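PDB 1S7J: phenazine biosynthesis protein PhzF family from Enterococcus faecalis, which is probably an isomerase of the PhzF family, related in fold to diaminopimelate epimerase, although its own substrate is not established. Local coordinates for residues 18-26 / 73-82; 139-149 / 209-217. One frame throughout, in Å; residues are numbered along the deposited sequence.

How the contacts relate
Contact 1 (18-26 with 73-82) closes in the chain before contact 2 (139-149 with 209-217) opens, and their centres stand 27 Å apart, on opposite sides of the middle of the chain. Their nearest atoms are about 10 Å from each other, so the two do not touch. Each sets a helix, 72-85 or 207-218, against strands of its own lobe, as in the two-lobed diaminopimelate epimerase-like fold of the PhzF family. Contact 1 reaches the predicted active-site residue Glu46 through His73, whereas in contact 2 the side chain of Arg144 remains about 10 Å from that of Glu46.

Contact 1: residues 18-26 / 73-82; sequences GNPAAVYVL and HATLATAFVL
Asn19 lays its amide on the imidazole of His73 at one end of a strand-on-helix contact, in which strand 19-25 runs over helix 72-85, a helix of one lobe of the diaminopimelate epimerase-like fold. The axes come within 8.0 Å at 53°.

From CB outward, Asn19 crosses the imidazole at about a right angle. CB lies 3.7 Å from His73 ND1, and CG is 3.3 Å from the same nitrogen. OD1 then reaches CE1 of His73, while ND2 settles over the centre of the ring, 3.5 Å above its plane. Amide and imidazole are thus stacked, their planes only 11° apart, a position reached with CG anti to the backbone N (chi1 -165°). The amide nitrogen has its own partner: ND2 is hydrogen-bonded to Asp200 OD2. His73 NE2 in turn bonds OE2 of Glu46, the predicted active-site residue, so the ring that Asn19 covers on one face is also tied at NE2 to Glu46. Pro20 O meets the ring edge in plane, near CE1.

Farther along, small apolar groups take over. Ala21 CB sits against Ala74 and Ala77, whose methyls let the strand come close. Val23 and Val81 point tip to tip, with Val23 CG2 3.5 Å from Val81 CG2. Val23 CG1 also touches Ala77. Val25 slides past Val81 and reaches Leu82 CD2. Beside Val23 CB, the hydroxyl of Thr78 turns back into its own helix: Thr78 OG1 donates to Ala74 O at 2.8 Å, sharing that carbonyl with Thr78 N.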
loop_
_atom_site.group_PDB
_atom_site.type_symbol
_atom_site.label_atom_id
_atom_site.label_comp_id
_atom_site.label_asym_id
_atom_site.label_seq_id
_atom_site.Cartn_x
_atom_site.Cartn_y
_atom_site.Cartn_z
ATOM N N GLY A 18 -7.866 -0.096 -7.483
ATOM C CA GLY A 18 -6.598 0.176 -6.825
ATOM C C GLY A 18 -6.727 1.052 -5.585
ATOM O O GLY A 18 -7.766 1.063 -4.925
ATOM N N ASN A 19 -5.672 1.786 -5.274
ATOM C CA ASN A 19 -5.655 2.663 -4.104
ATOM C C ASN A 19 -5.244 4.053 -4.572
ATOM O O ASN A 19 -4.149 4.241 -5.096
ATOM C CB ASN A 19 -4.651 2.122 -3.068
ATOM C CG ASN A 19 -4.828 2.755 -1.677
ATOM O OD1 ASN A 19 -5.435 3.816 -1.530
ATOM N ND2 ASN A 19 -4.289 2.086 -0.680
ATOM N N PRO A 20 -6.123 5.050 -4.383
ATOM C CA PRO A 20 -5.903 6.445 -4.778
ATOM C C PRO A 20 -5.011 7.292 -3.906
ATOM O O PRO A 20 -5.053 7.216 -2.674
ATOM C CB PRO A 20 -7.312 7.003 -4.792
ATOM C CG PRO A 20 -7.928 6.314 -3.626
ATOM C CD PRO A 20 -7.479 4.881 -3.826
ATOM N N ALA A 21 -4.268 8.192 -4.563
ATOM C CA ALA A 21 -3.373 9.125 -3.893
ATOM C C ALA A 21 -3.168 10.349 -4.769
ATOM O O ALA A 21 -3.265 10.266 -5.996
ATOM C CB ALA A 21 -2.020 8.456 -3.596
ATOM N N ALA A 22 -2.919 11.486 -4.148
ATOM C CA ALA A 22 -2.672 12.723 -4.871
ATOM C C ALA A 22 -1.186 12.985 -4.781
ATOM O O ALA A 22 -0.609 12.829 -3.724
ATOM C CB ALA A 22 -3.422 13.857 -4.230
ATOM N N VAL A 23 -0.547 13.364 -5.889
ATOM C CA VAL A 23 0.880 13.657 -5.841
ATOM C C VAL A 23 1.196 15.039 -6.380
ATOM O O VAL A 23 0.662 15.451 -7.405
ATOM C CB VAL A 23 1.737 12.578 -6.528
ATOM C CG1 VAL A 23 0.880 11.439 -7.032
ATOM C CG2 VAL A 23 2.597 13.173 -7.623
ATOM N N TYR A 24 1.999 15.789 -5.627
ATOM C CA TYR A 24 2.400 17.131 -6.020
ATOM C C TYR A 24 3.883 17.197 -6.242
ATOM O O TYR A 24 4.671 16.968 -5.299
ATOM C CB TYR A 24 2.047 18.153 -4.946
ATOM C CG TYR A 24 0.609 18.545 -4.882
ATOM C CD1 TYR A 24 -0.364 17.644 -4.469
ATOM C CD2 TYR A 24 0.210 19.845 -5.203
ATOM C CE1 TYR A 24 -1.703 18.022 -4.368
ATOM C CE2 TYR A 24 -1.119 20.238 -5.105
ATOM C CZ TYR A 24 -2.071 19.328 -4.685
ATOM O OH TYR A 24 -3.364 19.722 -4.547
ATOM N N VAL A 25 4.302 17.454 -7.482
ATOM C CA VAL A 25 5.715 17.599 -7.782
ATOM C C VAL A 25 5.984 19.102 -7.749
ATOM O O VAL A 25 5.559 19.839 -8.624
ATOM C CB VAL A 25 6.108 17.018 -9.164
ATOM C CG1 VAL A 25 7.620 17.116 -9.347
ATOM C CG2 VAL A 25 5.678 15.564 -9.278
ATOM N N LEU A 26 6.655 19.535 -6.685
ATOM C CA LEU A 26 6.978 20.942 -6.459
ATOM C C LEU A 26 8.407 21.292 -6.878
ATOM O O LEU A 26 9.290 20.424 -6.906
ATOM C CB LEU A 26 6.817 21.266 -4.964
ATOM C CG LEU A 26 5.637 20.668 -4.197
ATOM C CD1 LEU A 26 5.850 20.831 -2.710
ATOM C CD2 LEU A 26 4.356 21.330 -4.635
ATOM N N HIS A 73 1.630 2.767 -1.709
ATOM C CA HIS A 73 0.878 3.115 -2.915
ATOM C C HIS A 73 1.123 4.552 -3.355
ATOM O O HIS A 73 1.107 4.848 -4.542
ATOM C CB HIS A 73 -0.624 2.851 -2.725
ATOM C CG HIS A 73 -1.277 3.758 -1.745
ATOM N ND1 HIS A 73 -2.200 4.714 -2.118
ATOM C CD2 HIS A 73 -1.124 3.887 -0.401
ATOM C CE1 HIS A 73 -2.586 5.392 -1.045
ATOM N NE2 HIS A 73 -1.944 4.912 0.002
ATOM N N ALA A 74 1.363 5.430 -2.390
ATOM C CA ALA A 74 1.621 6.838 -2.662
ATOM C C ALA A 74 3.018 7.052 -3.219
ATOM O O ALA A 74 3.304 8.097 -3.821
ATOM C CB ALA A 74 1.432 7.662 -1.395
ATOM N N THR A 75 3.911 6.115 -2.943
ATOM C CA THR A 75 5.262 6.199 -3.437
ATOM C C THR A 75 5.224 5.744 -4.888
ATOM O O THR A 75 5.838 6.359 -5.762
ATOM C CB THR A 75 6.226 5.332 -2.584
ATOM O OG1 THR A 75 6.427 5.967 -1.325
ATOM C CG2 THR A 75 7.576 5.188 -3.255
ATOM N N LEU A 76 4.470 4.688 -5.144
ATOM C CA LEU A 76 4.314 4.159 -6.475
ATOM C C LEU A 76 3.675 5.226 -7.344
ATOM O O LEU A 76 4.057 5.421 -8.495
ATOM C CB LEU A 76 3.431 2.906 -6.433
ATOM C CG LEU A 76 3.179 2.103 -7.712
ATOM C CD1 LEU A 76 2.788 0.701 -7.350
ATOM C CD2 LEU A 76 2.111 2.763 -8.586
ATOM N N ALA A 77 2.686 5.920 -6.770
ATOM C CA ALA A 77 1.973 6.975 -7.458
ATOM C C ALA A 77 2.903 8.095 -7.835
ATOM O O ALA A 77 2.892 8.552 -8.971
ATOM C CB ALA A 77 0.826 7.497 -6.584
ATOM N N THR A 78 3.704 8.554 -6.876
ATOM C CA THR A 78 4.664 9.632 -7.116
ATOM C C THR A 78 5.653 9.235 -8.185
ATOM O O THR A 78 6.127 10.076 -8.943
ATOM C CB THR A 78 5.430 9.972 -5.879
ATOM O OG1 THR A 78 4.535 10.404 -4.864
ATOM C CG2 THR A 78 6.418 11.083 -6.155
ATOM N N ALA A 79 6.015 7.961 -8.201
ATOM C CA ALA A 79 6.944 7.438 -9.172
ATOM C C ALA A 79 6.275 7.491 -10.543
ATOM O O ALA A 79 6.860 7.978 -11.523
ATOM C CB ALA A 79 7.308 5.989 -8.823
ATOM N N PHE A 80 5.059 6.967 -10.599
ATOM C CA PHE A 80 4.264 6.932 -11.804
ATOM C C PHE A 80 4.198 8.281 -12.509
ATOM O O PHE A 80 4.396 8.356 -13.711
ATOM C CB PHE A 80 2.858 6.429 -11.477
ATOM C CG PHE A 80 1.857 6.613 -12.587
ATOM C CD1 PHE A 80 1.732 5.675 -13.591
ATOM C CD2 PHE A 80 1.016 7.726 -12.600
ATOM C CE1 PHE A 80 0.786 5.834 -14.598
ATOM C CE2 PHE A 80 0.076 7.892 -13.597
ATOM C CZ PHE A 80 -0.044 6.949 -14.594
ATOM N N VAL A 81 3.919 9.354 -11.760
ATOM C CA VAL A 81 3.831 10.665 -12.388
ATOM C C VAL A 81 5.169 11.251 -12.799
ATOM O O VAL A 81 5.222 12.084 -13.703
ATOM C CB VAL A 81 3.049 11.671 -11.532
ATOM C CG1 VAL A 81 2.119 10.953 -10.598
ATOM C CG2 VAL A 81 3.942 12.632 -10.822
ATOM N N LEU A 82 6.246 10.896 -12.086
ATOM C CA LEU A 82 7.567 11.393 -12.456
ATOM C C LEU A 82 7.999 10.693 -13.746
ATOM O O LEU A 82 8.498 11.332 -14.675
ATOM C CB LEU A 82 8.583 11.149 -11.342
ATOM C CG LEU A 82 8.535 12.133 -10.171
ATOM C CD1 LEU A 82 9.455 11.683 -9.071
ATOM C CD2 LEU A 82 8.891 13.539 -10.624
#

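Contact 2: residues 139-149 / 209-217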
loop_
_atom_site.group_PDB
_atom_site.type_symbol
_atom_site.label_atom_id
_atom_site.label_comp_id
_atom_site.label_asym_id
_atom_site.label_seq_id
_atom_site.Cartn_x
_atom_site.Cartn_y
_atom_site.Cartn_z
ATOM N N GLU A 139 -5.287 -20.243 10.537
ATOM C CA GLU A 139 -3.945 -20.018 11.063
ATOM C C GLU A 139 -3.810 -18.565 11.516
ATOM O O GLU A 139 -4.496 -17.681 10.996
ATOM C CB GLU A 139 -2.904 -20.317 9.976
ATOM C CG GLU A 139 -3.110 -21.669 9.265
ATOM C CD GLU A 139 -2.098 -21.930 8.153
ATOM O OE1 GLU A 139 -1.017 -21.297 8.155
ATOM O OE2 GLU A 139 -2.385 -22.784 7.279
ATOM N N ALA A 140 -2.951 -18.326 12.491
ATOM C CA ALA A 140 -2.738 -16.971 12.992
ATOM C C ALA A 140 -1.246 -16.703 13.167
ATOM O O ALA A 140 -0.477 -17.613 13.489
ATOM C CB ALA A 140 -3.481 -16.766 14.301
ATOM N N TYR A 141 -0.836 -15.461 12.893
ATOM C CA TYR A 141 0.560 -15.045 13.001
ATOM C C TYR A 141 0.620 -13.566 13.385
ATOM O O TYR A 141 -0.396 -12.867 13.350
ATOM C CB TYR A 141 1.277 -15.241 11.666
ATOM C CG TYR A 141 1.230 -16.644 11.101
ATOM C CD1 TYR A 141 0.205 -17.033 10.242
ATOM C CD2 TYR A 141 2.232 -17.564 11.385
ATOM C CE1 TYR A 141 0.182 -18.307 9.668
ATOM C CE2 TYR A 141 2.225 -18.844 10.816
ATOM C CZ TYR A 141 1.196 -19.207 9.956
ATOM O OH TYR A 141 1.204 -20.465 9.366
ATOM N N LEU A 142 1.802 -13.095 13.775
ATOM C CA LEU A 142 1.966 -11.695 14.142
ATOM C C LEU A 142 3.237 -11.090 13.539
ATOM O O LEU A 142 4.239 -11.777 13.336
ATOM C CB LEU A 142 1.947 -11.527 15.679
ATOM C CG LEU A 142 1.810 -10.144 16.386
ATOM C CD1 LEU A 142 3.165 -9.479 16.566
ATOM C CD2 LEU A 142 0.818 -9.223 15.671
ATOM N N GLY A 143 3.128 -9.830 13.181
ATOM C CA GLY A 143 4.220 -9.073 12.614
ATOM C C GLY A 143 3.866 -7.670 13.020
ATOM O O GLY A 143 3.605 -7.414 14.216
ATOM N N ARG A 144 3.846 -6.741 12.086
ATOM C CA ARG A 144 3.453 -5.390 12.423
ATOM C C ARG A 144 1.940 -5.472 12.682
ATOM O O ARG A 144 1.406 -4.811 13.582
ATOM C CB ARG A 144 3.745 -4.414 11.274
ATOM C CG ARG A 144 3.458 -2.952 11.618
ATOM C CD ARG A 144 2.379 -2.353 10.721
ATOM N NE ARG A 144 2.934 -1.766 9.504
ATOM C CZ ARG A 144 2.484 -1.981 8.261
ATOM N NH1 ARG A 144 3.073 -1.363 7.254
ATOM N NH2 ARG A 144 1.487 -2.816 8.025
ATOM N N ASP A 145 1.273 -6.342 11.908
ATOM C CA ASP A 145 -0.171 -6.560 12.002
ATOM C C ASP A 145 -0.503 -8.004 12.267
ATOM O O ASP A 145 0.293 -8.907 11.994
ATOM C CB ASP A 145 -0.853 -6.215 10.670
ATOM C CG ASP A 145 -0.248 -5.047 9.981
ATOM O OD1 ASP A 145 0.280 -5.235 8.864
ATOM O OD2 ASP A 145 -0.300 -3.933 10.541
ATOM N N LEU A 146 -1.715 -8.241 12.760
ATOM C CA LEU A 146 -2.180 -9.591 12.989
ATOM C C LEU A 146 -2.297 -10.195 11.588
ATOM O O LEU A 146 -2.569 -9.473 10.629
ATOM C CB LEU A 146 -3.508 -9.587 13.727
ATOM C CG LEU A 146 -3.302 -9.416 15.237
ATOM C CD1 LEU A 146 -4.583 -8.943 15.921
ATOM C CD2 LEU A 146 -2.794 -10.738 15.826
ATOM N N PHE A 147 -2.127 -11.486 11.475
ATOM C CA PHE A 147 -2.126 -12.135 10.178
ATOM C C PHE A 147 -2.942 -13.423 10.233
ATOM O O PHE A 147 -2.466 -14.442 10.722
ATOM C CB PHE A 147 -0.654 -12.429 9.847
ATOM C CG PHE A 147 -0.407 -12.967 8.488
ATOM C CD1 PHE A 147 0.123 -12.148 7.495
ATOM C CD2 PHE A 147 -0.625 -14.314 8.198
ATOM C CE1 PHE A 147 0.443 -12.658 6.238
ATOM C CE2 PHE A 147 -0.310 -14.836 6.944
ATOM C CZ PHE A 147 0.224 -14.003 5.961
ATOM N N PHE A 148 -4.164 -13.378 9.714
ATOM C CA PHE A 148 -5.043 -14.548 9.733
ATOM C C PHE A 148 -5.213 -15.179 8.374
ATOM O O PHE A 148 -5.335 -14.486 7.373
ATOM C CB PHE A 148 -6.413 -14.158 10.281
ATOM C CG PHE A 148 -6.363 -13.367 11.547
ATOM C CD1 PHE A 148 -6.958 -12.112 11.621
ATOM C CD2 PHE A 148 -5.704 -13.869 12.679
ATOM C CE1 PHE A 148 -6.908 -11.366 12.790
ATOM C CE2 PHE A 148 -5.649 -13.133 13.852
ATOM C CZ PHE A 148 -6.252 -11.873 13.911
ATOM N N VAL A 149 -5.226 -16.499 8.338
ATOM C CA VAL A 149 -5.410 -17.231 7.092
ATOM C C VAL A 149 -6.840 -17.767 7.107
ATOM O O VAL A 149 -7.282 -18.333 8.105
ATOM C CB VAL A 149 -4.396 -18.389 6.960
ATOM C CG1 VAL A 149 -4.581 -19.112 5.634
ATOM C CG2 VAL A 149 -2.970 -17.848 7.081
ATOM N N ASN A 209 4.745 -9.370 5.099
ATOM C CA ASN A 209 4.297 -10.550 5.844
ATOM C C ASN A 209 3.674 -11.546 4.862
ATOM O O ASN A 209 3.893 -12.751 4.961
ATOM C CB ASN A 209 3.229 -10.171 6.889
ATOM C CG ASN A 209 3.763 -9.240 7.979
ATOM O OD1 ASN A 209 4.940 -9.282 8.333
ATOM N ND2 ASN A 209 2.864 -8.428 8.542
ATOM N N LEU A 210 2.871 -11.019 3.932
ATOM C CA LEU A 210 2.184 -11.830 2.911
ATOM C C LEU A 210 3.085 -12.633 1.998
ATOM O O LEU A 210 2.894 -13.839 1.835
ATOM C CB LEU A 210 1.290 -10.938 2.027
ATOM C CG LEU A 210 -0.147 -10.628 2.431
ATOM C CD1 LEU A 210 -0.856 -11.915 2.749
ATOM C CD2 LEU A 210 -0.184 -9.709 3.612
ATOM N N ILE A 211 4.001 -11.945 1.313
ATOM C CA ILE A 211 4.908 -12.605 0.382
ATOM C C ILE A 211 5.760 -13.724 1.038
ATOM O O ILE A 211 5.800 -14.844 0.528
ATOM C CB ILE A 211 5.789 -11.568 -0.398
ATOM C CG1 ILE A 211 4.872 -10.619 -1.181
ATOM C CG2 ILE A 211 6.721 -12.278 -1.383
ATOM C CD1 ILE A 211 5.613 -9.600 -2.014
ATOM N N PRO A 212 6.462 -13.420 2.144
ATOM C CA PRO A 212 7.263 -14.461 2.788
ATOM C C PRO A 212 6.408 -15.705 3.082
ATOM O O PRO A 212 6.767 -16.823 2.706
ATOM C CB PRO A 212 7.700 -13.783 4.080
ATOM C CG PRO A 212 7.909 -12.386 3.639
ATOM C CD PRO A 212 6.678 -12.121 2.806
ATOM N N TYR A 213 5.261 -15.476 3.730
ATOM C CA TYR A 213 4.346 -16.552 4.087
ATOM C C TYR A 213 3.950 -17.447 2.916
ATOM O O TYR A 213 4.003 -18.683 3.026
ATOM C CB TYR A 213 3.066 -15.982 4.747
ATOM C CG TYR A 213 2.005 -17.044 4.996
ATOM C CD1 TYR A 213 1.104 -17.401 3.989
ATOM C CD2 TYR A 213 1.956 -17.743 6.200
ATOM C CE1 TYR A 213 0.197 -18.432 4.166
ATOM C CE2 TYR A 213 1.040 -18.786 6.387
ATOM C CZ TYR A 213 0.166 -19.122 5.356
ATOM O OH TYR A 213 -0.724 -20.153 5.496
ATOM N N TRP A 214 3.479 -16.843 1.842
ATOM C CA TRP A 214 3.045 -17.600 0.678
ATOM C C TRP A 214 4.159 -18.175 -0.178
ATOM O O TRP A 214 3.935 -19.120 -0.941
ATOM C CB TRP A 214 2.070 -16.774 -0.154
ATOM C CG TRP A 214 0.750 -16.625 0.521
ATOM C CD1 TRP A 214 0.313 -15.558 1.253
ATOM C CD2 TRP A 214 -0.301 -17.598 0.566
ATOM N NE1 TRP A 214 -0.941 -15.809 1.753
ATOM C CE2 TRP A 214 -1.341 -17.053 1.347
ATOM C CE3 TRP A 214 -0.458 -18.885 0.022
ATOM C CZ2 TRP A 214 -2.537 -17.748 1.599
ATOM C CZ3 TRP A 214 -1.648 -19.576 0.273
ATOM C CH2 TRP A 214 -2.667 -19.006 1.056
ATOM N N GLY A 215 5.338 -17.574 -0.104
ATOM C CA GLY A 215 6.463 -18.078 -0.861
ATOM C C GLY A 215 6.915 -19.363 -0.200
ATOM O O GLY A 215 7.137 -20.371 -0.862
ATOM N N LYS A 216 7.040 -19.320 1.132
ATOM C CA LYS A 216 7.452 -20.477 1.910
ATOM C C LYS A 216 6.414 -21.589 1.803
ATOM O O LYS A 216 6.747 -22.730 1.497
ATOM C CB LYS A 216 7.649 -20.090 3.385
ATOM C CG LYS A 216 8.055 -21.263 4.278
ATOM C CD LYS A 216 8.436 -20.815 5.689
ATOM C CE LYS A 216 8.888 -22.008 6.538
ATOM N NZ LYS A 216 9.433 -21.597 7.867
ATOM N N ARG A 217 5.153 -21.243 2.054
ATOM C CA ARG A 217 4.071 -22.209 1.997
ATOM C C ARG A 217 3.827 -22.804 0.591
ATOM O O ARG A 217 3.544 -23.997 0.467
ATOM C CB ARG A 217 2.778 -21.595 2.541
ATOM C CG ARG A 217 1.714 -22.620 2.881
ATOM C CD ARG A 217 0.399 -22.314 2.189
ATOM N NE ARG A 217 -0.635 -21.917 3.141
ATOM C CZ ARG A 217 -1.866 -22.418 3.160
ATOM N NH1 ARG A 217 -2.740 -21.996 4.064
ATOM N NH2 ARG A 217 -2.224 -23.344 2.273
#
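Tyr213 and Glu139 make the hydrogen bond that links helix 207-218 to the hairpin: Tyr213 OH donates to Glu139 OE1 at 2.9 Å. Tyr141 OH donates to Glu139 OE1 at 2.7 Å, nearly along its C-O axis, whereas Tyr213 comes from above the carboxylate plane; the two phenols use opposite faces. Tyr213 OH is itself gripped side-on by Arg217, whose NE and NH1 both donate to it from within the guanidinium plane.

The charged pair is looser. Glu139 OE2 lies 3.3 Å from Arg217 NH1, well out of the guanidinium plane, so this salt bridge rests on charge alone. OE1 thus takes both phenol bonds, while OE2 has the charge contact with Arg217.

Strands 139-142 and 146-149 pair antiparallel as a hairpin in the lobe opposite that of Glu46, and an aromatic cluster of Tyr141, Phe147 and Tyr213 lies between the hairpin and the helix. The edge of Tyr213 turns toward the face of Tyr141 in an offset edge-to-face pair, centroids 5.3 Å apart and planes at 66°. Phe147, its CG anti to the backbone N (chi1 -174°), reaches past Asn209 CB and lies obliquely to Tyr213, with CE2 over one face of that ring.

Apolar contacts lie around these rings. Phe147 CE1 approaches Leu210 CD1 at 3.8 Å, and Val149 CG2 lies 3.8 Å from Tyr213 CZ.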